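Local coordinates for heme-binding protein HutZ (Vibrio cholerae, PDB 3TGV) that binds heme with high efficiency and probably degrades it to biliverdin, releasing the iron, at residues S95-W98 with C99-A103; G110-I113 with D114-Q118. The protein carries 1 engineered substitution. All coordinates share one frame; numbering follows the deposited sequence.

How the contacts relate
Contact 1 opens helix 96-109; contact 2 is the short helix 112-116 that follows it in the chain and folds back against it, with the two centres about 13 Å apart. They meet directly. I102, whose CG1 lies over one face of the W98 ring in contact 1, also packs on contact 2: its CG2 is 4.0 Å from S117 CB, and its carbonyl O is 4.0 Å from I113 CG2. The indole reaches across too, with W98 CZ2 3.9 Å from S117 O. R93 belongs to both neighbourhoods, touching the W98 side chain and giving S117 O a weak hydrogen bond. Contact 1 faces strands of its own chain, whereas contact 2 meets the second subunit.

Contact 1. Residues S95-W98 with C99-A103; sequences SELW and CQVIA
The first turns of helix 96-109 start at an N-cap, S95, and carry on one flank the indole of W98, with the isoleucine one turn later over its face. S95 OG accepts a weak bond from W98 N at 3.3 Å and is itself hydrogen-bonded to E92 O, which ties the cap to the chain leading into the helix. Regular i to i+4 bonds follow, from C99 N to S95 O (3.0 Å) through I102 N to W98 O (2.9 Å).

W98 swings CG opposite its own N (chi1 169°), which lays the ring alongside the next turn. I102 brings CG1 over one face: a CH-pi contact, 3.5 Å from the centroid of the five-membered ring and 20° off its normal, nearest to NE1. I102 CD1 continues toward the six-membered ring, 3.9 Å from W98 CE2. At the ring's edge sits the sulfur of C99, 5.2 Å from the same five-membered centroid, a sulfur-aromatic approach near the indole plane. On another flank the methyl L97 CD1 meets V101 CG2 at 3.8 Å. At the surface, Q100 NE2 comes to 3.0 Å from E96 CG, carboxylate and amide planes 38° apart.

Inward, L97 and V101 rest on F43 of strand 41-47, V101 also reaches V36 and N38 of strand 28-38, and W98 joins V101 on L124 of strand 122-129.

Contact 2. Residues G110-I113 with D114-Q118; sequences GEII and DGLSQ
S117, just past the end of helix 112-116, turns back to the carbonyl of I113. Its hydroxyl takes the rotamer between its own N and carbonyl carbon (chi1 74°), folding OG back over the preceding turn to 2.9 Å from I113 O. The same oxygen accepts S117 N at 3.0 Å, with that donor about 40° out of the carbonyl plane. The backbone N-H certainly uses this oxygen; whether the hydroxyl does too is not settled.

I112 and L116 face the same flank. L116 places CG opposite its own carbonyl carbon, leaning back toward I112, and the end of I112 is directed at the fork of L116, at distances too short to trust. The backbones beneath are joined by a straight but rather long bond, L116 N to I112 O at 3.3 Å.

On the outer side, D114 N makes a short bond of 2.6 Å to E111 O, coming from above the carbonyl plane. This brings D114 OD1 to 3.2 Å from E111 O, an oxygen with which it makes no hydrogen bond. Before the turn, G110 has the positive phi (84°) of a residue leaving a helix, and its O takes I113 N at 3.1 Å.

The result is a short helix of two characters. E111 and D114 are exposed where it starts, their like charges 6.0 Å apart from E111 OE1 to D114 OD2, so any repulsion is probably mild. I112, I113 and L116 give an oily surface: I113 packs on I102 and M105 of helix 96-109, while I112 meets Q75, and I113 and L116 meet F77, of the second subunit, consistent with a hydrophobic contribution to the dimer interface.

Contact 1. Residues S95-W98 with C99-A103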
loop_
_atom_site.group_PDB
_atom_site.type_symbol
_atom_site.label_atom_id
_atom_site.label_comp_id
_atom_site.label_asym_id
_atom_site.label_seq_id
_atom_site.Cartn_x
_atom_site.Cartn_y
_atom_site.Cartn_z
ATOM N N SER A 95 13.371 -5.335 -25.774
ATOM C CA SER A 95 13.276 -4.082 -26.505
ATOM C C SER A 95 14.253 -3.075 -25.904
ATOM O O SER A 95 14.802 -3.294 -24.817
ATOM C CB SER A 95 11.853 -3.520 -26.452
ATOM O OG SER A 95 11.519 -3.075 -25.146
ATOM N N GLU A 96 14.468 -1.969 -26.606
ATOM C CA GLU A 96 15.423 -0.974 -26.147
ATOM C C GLU A 96 15.035 -0.414 -24.771
ATOM O O GLU A 96 15.889 -0.243 -23.902
ATOM C CB GLU A 96 15.538 0.148 -27.171
ATOM C CG GLU A 96 16.752 1.038 -26.984
ATOM C CD GLU A 96 16.888 2.055 -28.100
ATOM O OE1 GLU A 96 16.738 3.266 -27.823
ATOM O OE2 GLU A 96 17.138 1.639 -29.255
ATOM N N LEU A 97 13.749 -0.135 -24.577
ATOM C CA LEU A 97 13.272 0.327 -23.278
ATOM C C LEU A 97 13.517 -0.720 -22.193
ATOM O O LEU A 97 13.910 -0.388 -21.074
ATOM C CB LEU A 97 11.791 0.692 -23.339
ATOM C CG LEU A 97 11.227 1.406 -22.102
ATOM C CD1 LEU A 97 12.176 2.507 -21.636
ATOM C CD2 LEU A 97 9.835 1.981 -22.381
ATOM N N TRP A 98 13.284 -1.985 -22.532
ATOM C CA TRP A 98 13.510 -3.086 -21.603
ATOM C C TRP A 98 14.944 -3.100 -21.110
ATOM O O TRP A 98 15.203 -3.136 -19.907
ATOM C CB TRP A 98 13.204 -4.425 -22.275
ATOM C CG TRP A 98 13.655 -5.610 -21.479
ATOM C CD1 TRP A 98 14.932 -6.099 -21.381
ATOM C CD2 TRP A 98 12.838 -6.470 -20.676
ATOM N NE1 TRP A 98 14.952 -7.205 -20.563
ATOM C CE2 TRP A 98 13.678 -7.453 -20.122
ATOM C CE3 TRP A 98 11.472 -6.502 -20.379
ATOM C CZ2 TRP A 98 13.201 -8.453 -19.280
ATOM C CZ3 TRP A 98 11.000 -7.497 -19.547
ATOM C CH2 TRP A 98 11.861 -8.459 -19.005
ATOM N N CYS A 99 15.882 -3.081 -22.049
ATOM C CA CYS A 99 17.291 -3.151 -21.703
ATOM C C CYS A 99 17.716 -1.972 -20.828
ATOM O O CYS A 99 18.463 -2.145 -19.867
ATOM C CB CYS A 99 18.140 -3.237 -22.975
ATOM S SG CYS A 99 17.726 -4.670 -24.020
ATOM N N GLN A 100 17.227 -0.779 -21.147
ATOM C CA GLN A 100 17.566 0.411 -20.367
ATOM C C GLN A 100 17.078 0.306 -18.925
ATOM O O GLN A 100 17.838 0.515 -17.975
ATOM C CB GLN A 100 16.982 1.660 -21.020
ATOM C CG GLN A 100 17.556 1.961 -22.391
ATOM C CD GLN A 100 16.702 2.937 -23.180
ATOM O OE1 GLN A 100 16.234 3.948 -22.649
ATOM N NE2 GLN A 100 16.485 2.631 -24.455
ATOM N N VAL A 101 15.802 -0.020 -18.765
ATOM C CA VAL A 101 15.204 -0.106 -17.439
ATOM C C VAL A 101 15.809 -1.257 -16.633
ATOM O O VAL A 101 16.099 -1.098 -15.447
ATOM C CB VAL A 101 13.670 -0.237 -17.516
ATOM C CG1 VAL A 101 13.068 -0.364 -16.114
ATOM C CG2 VAL A 101 13.080 0.960 -18.242
ATOM N N ILE A 102 16.010 -2.410 -17.270
ATOM C CA ILE A 102 16.652 -3.523 -16.580
ATOM C C ILE A 102 18.019 -3.082 -16.061
ATOM O O ILE A 102 18.372 -3.320 -14.900
ATOM C CB ILE A 102 16.823 -4.758 -17.486
ATOM C CG1 ILE A 102 15.464 -5.327 -17.905
ATOM C CG2 ILE A 102 17.622 -5.823 -16.769
ATOM C CD1 ILE A 102 14.582 -5.748 -16.749
ATOM N N ALA A 103 18.789 -2.439 -16.929
ATOM C CA ALA A 103 20.072 -1.866 -16.533
ATOM C C ALA A 103 19.924 -0.980 -15.299
ATOM O O ALA A 103 20.616 -1.173 -14.301
ATOM C CB ALA A 103 20.659 -1.061 -17.680
#

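Contact 2. Residues G110-I113 with D114-Q118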
loop_
_atom_site.group_PDB
_atom_site.type_symbol
_atom_site.label_atom_id
_atom_site.label_comp_id
_atom_site.label_asym_id
_atom_site.label_seq_id
_atom_site.Cartn_x
_atom_site.Cartn_y
_atom_site.Cartn_z
ATOM N N GLY A 110 20.910 -4.313 -7.760
ATOM C CA GLY A 110 22.017 -5.257 -7.787
ATOM C C GLY A 110 21.764 -6.599 -8.447
ATOM O O GLY A 110 20.850 -6.754 -9.260
ATOM N N GLU A 111 22.593 -7.576 -8.088
ATOM C CA GLU A 111 22.612 -8.882 -8.749
ATOM C C GLU A 111 21.246 -9.535 -8.899
ATOM O O GLU A 111 20.967 -10.185 -9.910
ATOM C CB GLU A 111 23.524 -9.848 -7.998
ATOM C CG GLU A 111 24.987 -9.461 -7.983
ATOM C CD GLU A 111 25.845 -10.528 -7.331
ATOM O OE1 GLU A 111 25.316 -11.632 -7.080
ATOM O OE2 GLU A 111 27.039 -10.263 -7.067
ATOM N N ILE A 112 20.411 -9.378 -7.878
ATOM C CA ILE A 112 19.098 -10.010 -7.844
ATOM C C ILE A 112 18.371 -9.853 -9.185
ATOM O O ILE A 112 17.673 -10.759 -9.641
ATOM C CB ILE A 112 18.263 -9.440 -6.672
ATOM C CG1 ILE A 112 17.201 -10.436 -6.210
ATOM C CG2 ILE A 112 17.659 -8.088 -7.039
ATOM C CD1 ILE A 112 16.145 -10.710 -7.235
ATOM N N ILE A 113 18.573 -8.710 -9.830
ATOM C CA ILE A 113 17.907 -8.392 -11.090
ATOM C C ILE A 113 18.365 -9.310 -12.228
ATOM O O ILE A 113 17.678 -9.447 -13.241
ATOM C CB ILE A 113 18.141 -6.915 -11.480
ATOM C CG1 ILE A 113 17.588 -5.982 -10.398
ATOM C CG2 ILE A 113 17.505 -6.592 -12.817
ATOM C CD1 ILE A 113 16.086 -6.075 -10.214
ATOM N N ASP A 114 19.525 -9.938 -12.056
ATOM C CA ASP A 114 20.059 -10.830 -13.077
ATOM C C ASP A 114 19.132 -12.029 -13.226
ATOM O O ASP A 114 18.648 -12.326 -14.317
ATOM C CB ASP A 114 21.463 -11.305 -12.699
ATOM C CG ASP A 114 22.487 -10.179 -12.691
ATOM O OD1 ASP A 114 22.088 -8.993 -12.619
ATOM O OD2 ASP A 114 23.698 -10.488 -12.746
ATOM N N GLY A 115 18.878 -12.705 -12.113
ATOM C CA GLY A 115 17.955 -13.824 -12.104
ATOM C C GLY A 115 16.569 -13.409 -12.555
ATOM O O GLY A 115 16.047 -13.929 -13.542
ATOM N N LEU A 116 15.980 -12.455 -11.839
ATOM C CA LEU A 116 14.605 -12.055 -12.096
ATOM C C LEU A 116 14.357 -11.726 -13.564
ATOM O O LEU A 116 13.344 -12.129 -14.138
ATOM C CB LEU A 116 14.219 -10.865 -11.210
ATOM C CG LEU A 116 14.254 -11.170 -9.714
ATOM C CD1 LEU A 116 13.617 -10.035 -8.930
ATOM C CD2 LEU A 116 13.535 -12.478 -9.437
ATOM N N SER A 117 15.286 -11.003 -14.173
ATOM C CA SER A 117 15.114 -10.573 -15.554
ATOM C C SER A 117 15.232 -11.733 -16.549
ATOM O O SER A 117 15.048 -11.540 -17.755
ATOM C CB SER A 117 16.131 -9.488 -15.904
ATOM O OG SER A 117 17.424 -10.049 -16.052
ATOM N N GLN A 118 15.541 -12.930 -16.046
ATOM C CA GLN A 118 15.655 -14.113 -16.894
ATOM C C GLN A 118 14.350 -14.891 -16.915
ATOM O O GLN A 118 14.069 -15.622 -17.867
ATOM C CB GLN A 118 16.762 -15.048 -16.394
ATOM C CG GLN A 118 18.046 -14.355 -16.001
ATOM C CD GLN A 118 18.658 -13.571 -17.142
ATOM O OE1 GLN A 118 19.620 -12.827 -16.949
ATOM N NE2 GLN A 118 18.105 -13.735 -18.341
#